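Local coordinates for ribosomal-protein-alanine acetyltransferase (Clostridium acetobutylicum, PDB 3DNS) that is probably an N-terminal alanine acetyltransferase of the RimJ type, acting on a ribosomal protein, represented here by its N-terminal domain, at residues A[40-51]-A[80-88]. Residues are numbered along the deposited sequence; the frame is centred on the assembly and turned at random.
Sequences LNKDNRFCMFRM and DINKVNIIV
Strands 46-51 and 83-88 pair in parallel, from F46 beside K83 to R50 beside I87, as neighbours in the middle of the mixed sheet. A regular ladder joins them: C47, F49 and M51 N donate to K83, N85 and I87 O, while N85 and I87 N return bonds to C47 and F49 O. At its start R45 O takes two donors, N82 N at 2.7 Å and, more loosely, K83 N at 3.3 Å. The R45 side chain continues the contact past the strands. With CG beside its own backbone N (chi1 -57°), it reaches the loop, where NE bonds to D80 O at 3.0 Å from above that carbonyl plane and NH2 forms a 2.9 Å salt bridge with D80 OD1. N82 CB covers one guanidinium face, and a water links R45 NH1 to N82 OD1.

On the face of F46, M48 and R50, the F46 ring lies alongside the K83 chain and turns its edge, CE1, to N85 OD1 at 3.4 Å. The same oxygen accepts a hydrogen bond from K83 NZ, and E105 binds both K83 NZ and N85 ND2. Farther along, I87 CD1 lies over one face of the R50 guanidinium, offset toward its rim, and R50 NE pairs with E121. The other face is apolar: F49 CZ meets I86 CD1 at 3.6 Å and CE2 meets V84 CG1 at 3.7 Å, on the side packed against helix 61-78, where F71 stacks edge-to-face on F49. This helix connects the two strands, completing the beta-alpha-beta crossover typical of the GNAT acetyltransferase fold.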
loop_
_atom_site.group_PDB
_atom_site.type_symbol
_atom_site.label_atom_id
_atom_site.label_comp_id
_atom_site.label_asym_id
_atom_site.label_seq_id
_atom_site.Cartn_x
_atom_site.Cartn_y
_atom_site.Cartn_z
ATOM N N LEU A 40 14.300 16.620 13.753
ATOM C CA LEU A 40 13.462 17.766 14.078
ATOM C C LEU A 40 14.235 18.571 15.083
ATOM O O LEU A 40 14.690 18.038 16.103
ATOM C CB LEU A 40 12.128 17.298 14.668
ATOM C CG LEU A 40 11.077 18.315 15.112
ATOM C CD1 LEU A 40 10.614 19.068 13.879
ATOM C CD2 LEU A 40 9.871 17.673 15.889
ATOM N N ASN A 41 14.362 19.853 14.816
ATOM C CA ASN A 41 15.137 20.736 15.690
ATOM C C ASN A 41 14.476 22.087 15.684
ATOM O O ASN A 41 14.486 22.843 14.665
ATOM C CB ASN A 41 16.579 20.863 15.161
ATOM C CG ASN A 41 17.506 21.512 16.143
ATOM O OD1 ASN A 41 17.277 22.625 16.604
ATOM N ND2 ASN A 41 18.571 20.829 16.454
ATOM N N LYS A 42 13.906 22.405 16.826
ATOM C CA LYS A 42 13.174 23.636 16.973
ATOM C C LYS A 42 14.086 24.847 16.970
ATOM O O LYS A 42 13.713 25.880 16.451
ATOM C CB LYS A 42 12.307 23.540 18.224
ATOM C CG LYS A 42 11.207 22.526 18.022
ATOM C CD LYS A 42 10.574 22.111 19.318
ATOM C CE LYS A 42 9.703 23.197 19.952
ATOM N NZ LYS A 42 8.803 22.688 21.023
ATOM N N ASP A 43 15.294 24.755 17.521
ATOM C CA ASP A 43 16.240 25.899 17.433
ATOM C C ASP A 43 16.655 26.169 15.966
ATOM O O ASP A 43 16.767 27.318 15.530
ATOM C CB ASP A 43 17.464 25.678 18.337
ATOM C CG ASP A 43 17.086 25.527 19.823
ATOM O OD1 ASP A 43 16.052 26.065 20.301
ATOM O OD2 ASP A 43 17.837 24.847 20.520
ATOM N N ASN A 44 16.821 25.114 15.180
ATOM C CA ASN A 44 17.127 25.304 13.759
ATOM C C ASN A 44 15.903 25.478 12.889
ATOM O O ASN A 44 16.008 25.736 11.681
ATOM C CB ASN A 44 17.999 24.153 13.258
ATOM C CG ASN A 44 19.389 24.158 13.897
ATOM O OD1 ASN A 44 19.972 23.123 14.146
ATOM N ND2 ASN A 44 19.906 25.321 14.148
ATOM N N ARG A 45 14.742 25.342 13.502
ATOM C CA ARG A 45 13.450 25.381 12.803
ATOM C C ARG A 45 13.500 24.423 11.604
ATOM O O ARG A 45 13.095 24.768 10.492
ATOM C CB ARG A 45 13.066 26.836 12.406
ATOM C CG ARG A 45 12.986 27.854 13.580
ATOM C CD ARG A 45 12.854 29.320 13.104
ATOM N NE ARG A 45 11.553 29.420 12.480
ATOM C CZ ARG A 45 11.201 30.207 11.468
ATOM N NH1 ARG A 45 12.047 31.079 10.910
ATOM N NH2 ARG A 45 9.971 30.077 10.981
ATOM N N PHE A 46 14.049 23.235 11.850
ATOM C CA PHE A 46 14.437 22.290 10.781
ATOM C C PHE A 46 13.676 20.988 11.005
ATOM O O PHE A 46 13.585 20.503 12.130
ATOM C CB PHE A 46 15.954 22.075 10.801
ATOM C CG PHE A 46 16.453 20.968 9.856
ATOM C CD1 PHE A 46 16.432 21.150 8.490
ATOM C CD2 PHE A 46 16.906 19.778 10.353
ATOM C CE1 PHE A 46 16.829 20.177 7.617
ATOM C CE2 PHE A 46 17.327 18.774 9.490
ATOM C CZ PHE A 46 17.294 18.980 8.109
ATOM N N CYS A 47 13.080 20.455 9.949
ATOM C CA CYS A 47 12.413 19.170 10.003
ATOM C C CYS A 47 12.792 18.381 8.790
ATOM O O CYS A 47 12.589 18.876 7.682
ATOM C CB CYS A 47 10.881 19.317 10.008
ATOM S SG CYS A 47 10.043 17.715 10.121
HETATM N N MSE A 48 13.306 17.152 8.996
HETATM C CA MSE A 48 13.679 16.217 7.914
HETATM C C MSE A 48 12.908 14.948 8.160
HETATM O O MSE A 48 12.934 14.449 9.273
HETATM C CB MSE A 48 15.184 15.882 7.882
HETATM C CG MSE A 48 15.547 14.819 6.881
HETATM SE SE MSE A 48 17.445 14.942 6.319
HETATM C CE MSE A 48 18.178 14.540 8.083
ATOM N N PHE A 49 12.200 14.473 7.138
ATOM C CA PHE A 49 11.472 13.198 7.232
ATOM C C PHE A 49 11.646 12.297 6.033
ATOM O O PHE A 49 12.028 12.742 4.932
ATOM C CB PHE A 49 10.000 13.398 7.491
ATOM C CG PHE A 49 9.259 14.169 6.440
ATOM C CD1 PHE A 49 8.609 13.525 5.434
ATOM C CD2 PHE A 49 9.142 15.545 6.521
ATOM C CE1 PHE A 49 7.857 14.236 4.503
ATOM C CE2 PHE A 49 8.395 16.251 5.590
ATOM C CZ PHE A 49 7.764 15.569 4.573
ATOM N N ARG A 50 11.369 11.014 6.276
ATOM C CA ARG A 50 11.356 9.981 5.242
ATOM C C ARG A 50 9.906 9.659 4.862
ATOM O O ARG A 50 9.084 9.410 5.753
ATOM C CB ARG A 50 12.055 8.712 5.720
ATOM C CG ARG A 50 12.020 7.599 4.683
ATOM C CD ARG A 50 12.949 6.464 5.060
ATOM N NE ARG A 50 14.365 6.752 4.751
ATOM C CZ ARG A 50 15.281 7.029 5.668
ATOM N NH1 ARG A 50 14.945 7.116 6.943
ATOM N NH2 ARG A 50 16.531 7.238 5.327
HETATM N N MSE A 51 9.585 9.714 3.565
HETATM C CA MSE A 51 8.233 9.388 3.126
HETATM C C MSE A 51 8.250 8.098 2.332
HETATM O O MSE A 51 8.920 7.999 1.346
HETATM C CB MSE A 51 7.631 10.475 2.291
HETATM C CG MSE A 51 6.185 10.171 1.885
HETATM SE SE MSE A 51 5.302 11.734 0.973
HETATM C CE MSE A 51 6.277 11.608 -0.699
ATOM N N ASP A 80 5.935 26.576 12.536
ATOM C CA ASP A 80 7.182 27.391 12.699
ATOM C C ASP A 80 8.473 26.759 12.117
ATOM O O ASP A 80 9.590 27.090 12.520
ATOM C CB ASP A 80 7.438 27.831 14.165
ATOM C CG ASP A 80 8.393 29.120 14.256
ATOM O OD1 ASP A 80 8.256 30.032 13.373
ATOM O OD2 ASP A 80 9.258 29.207 15.188
ATOM N N ILE A 81 8.310 25.905 11.130
ATOM C CA ILE A 81 9.449 25.315 10.436
ATOM C C ILE A 81 9.954 26.286 9.394
ATOM O O ILE A 81 9.177 26.959 8.755
ATOM C CB ILE A 81 9.040 23.913 9.834
ATOM C CG1 ILE A 81 8.611 22.989 10.995
ATOM C CG2 ILE A 81 10.159 23.263 9.016
ATOM C CD1 ILE A 81 9.688 22.710 12.074
ATOM N N ASN A 82 11.259 26.391 9.256
ATOM C CA ASN A 82 11.837 27.199 8.186
ATOM C C ASN A 82 12.316 26.381 6.985
ATOM O O ASN A 82 12.247 26.811 5.819
ATOM C CB ASN A 82 12.996 28.046 8.741
ATOM C CG ASN A 82 13.607 28.936 7.684
ATOM O OD1 ASN A 82 12.957 29.848 7.181
ATOM N ND2 ASN A 82 14.814 28.633 7.290
ATOM N N LYS A 83 12.855 25.214 7.276
ATOM C CA LYS A 83 13.427 24.355 6.282
ATOM C C LYS A 83 12.939 22.942 6.505
ATOM O O LYS A 83 12.989 22.409 7.629
ATOM C CB LYS A 83 14.954 24.396 6.381
ATOM C CG LYS A 83 15.710 23.548 5.360
ATOM C CD LYS A 83 15.523 23.993 3.933
ATOM C CE LYS A 83 15.813 22.806 2.934
ATOM N NZ LYS A 83 17.229 22.404 2.974
ATOM N N VAL A 84 12.406 22.365 5.432
ATOM C CA VAL A 84 11.965 21.020 5.397
ATOM C C VAL A 84 12.800 20.210 4.360
ATOM O O VAL A 84 12.985 20.622 3.204
ATOM C CB VAL A 84 10.457 20.960 5.052
ATOM C CG1 VAL A 84 10.003 19.530 4.827
ATOM C CG2 VAL A 84 9.590 21.665 6.175
ATOM N N ASN A 85 13.301 19.066 4.793
ATOM C CA ASN A 85 13.875 18.053 3.893
ATOM C C ASN A 85 13.096 16.731 3.896
ATOM O O ASN A 85 12.589 16.307 4.896
ATOM C CB ASN A 85 15.327 17.744 4.241
ATOM C CG ASN A 85 16.246 18.785 3.733
ATOM O OD1 ASN A 85 16.291 19.890 4.284
ATOM N ND2 ASN A 85 16.938 18.481 2.629
ATOM N N ILE A 86 13.039 16.115 2.727
ATOM C CA ILE A 86 12.272 14.883 2.461
ATOM C C ILE A 86 13.222 13.862 1.791
ATOM O O ILE A 86 13.907 14.155 0.814
ATOM C CB ILE A 86 11.087 15.098 1.572
ATOM C CG1 ILE A 86 10.281 16.329 2.064
ATOM C CG2 ILE A 86 10.253 13.781 1.571
ATOM C CD1 ILE A 86 8.868 16.674 1.324
ATOM N N ILE A 87 13.283 12.689 2.411
ATOM C CA ILE A 87 14.019 11.530 1.938
ATOM C C ILE A 87 12.982 10.578 1.391
ATOM O O ILE A 87 12.033 10.179 2.098
ATOM C CB ILE A 87 14.701 10.811 3.123
ATOM C CG1 ILE A 87 15.615 11.760 3.915
ATOM C CG2 ILE A 87 15.446 9.581 2.617
ATOM C CD1 ILE A 87 16.193 11.193 5.157
ATOM N N VAL A 88 13.178 10.185 0.140
ATOM C CA VAL A 88 12.293 9.243 -0.563
ATOM C C VAL A 88 13.107 8.282 -1.414
ATOM O O VAL A 88 14.161 8.634 -1.967
ATOM C CB VAL A 88 11.280 9.930 -1.527
ATOM C CG1 VAL A 88 10.230 10.650 -0.786
ATOM C CG2 VAL A 88 11.964 10.882 -2.486
HETATM O O HOH W 1 11.187 31.426 8.172
#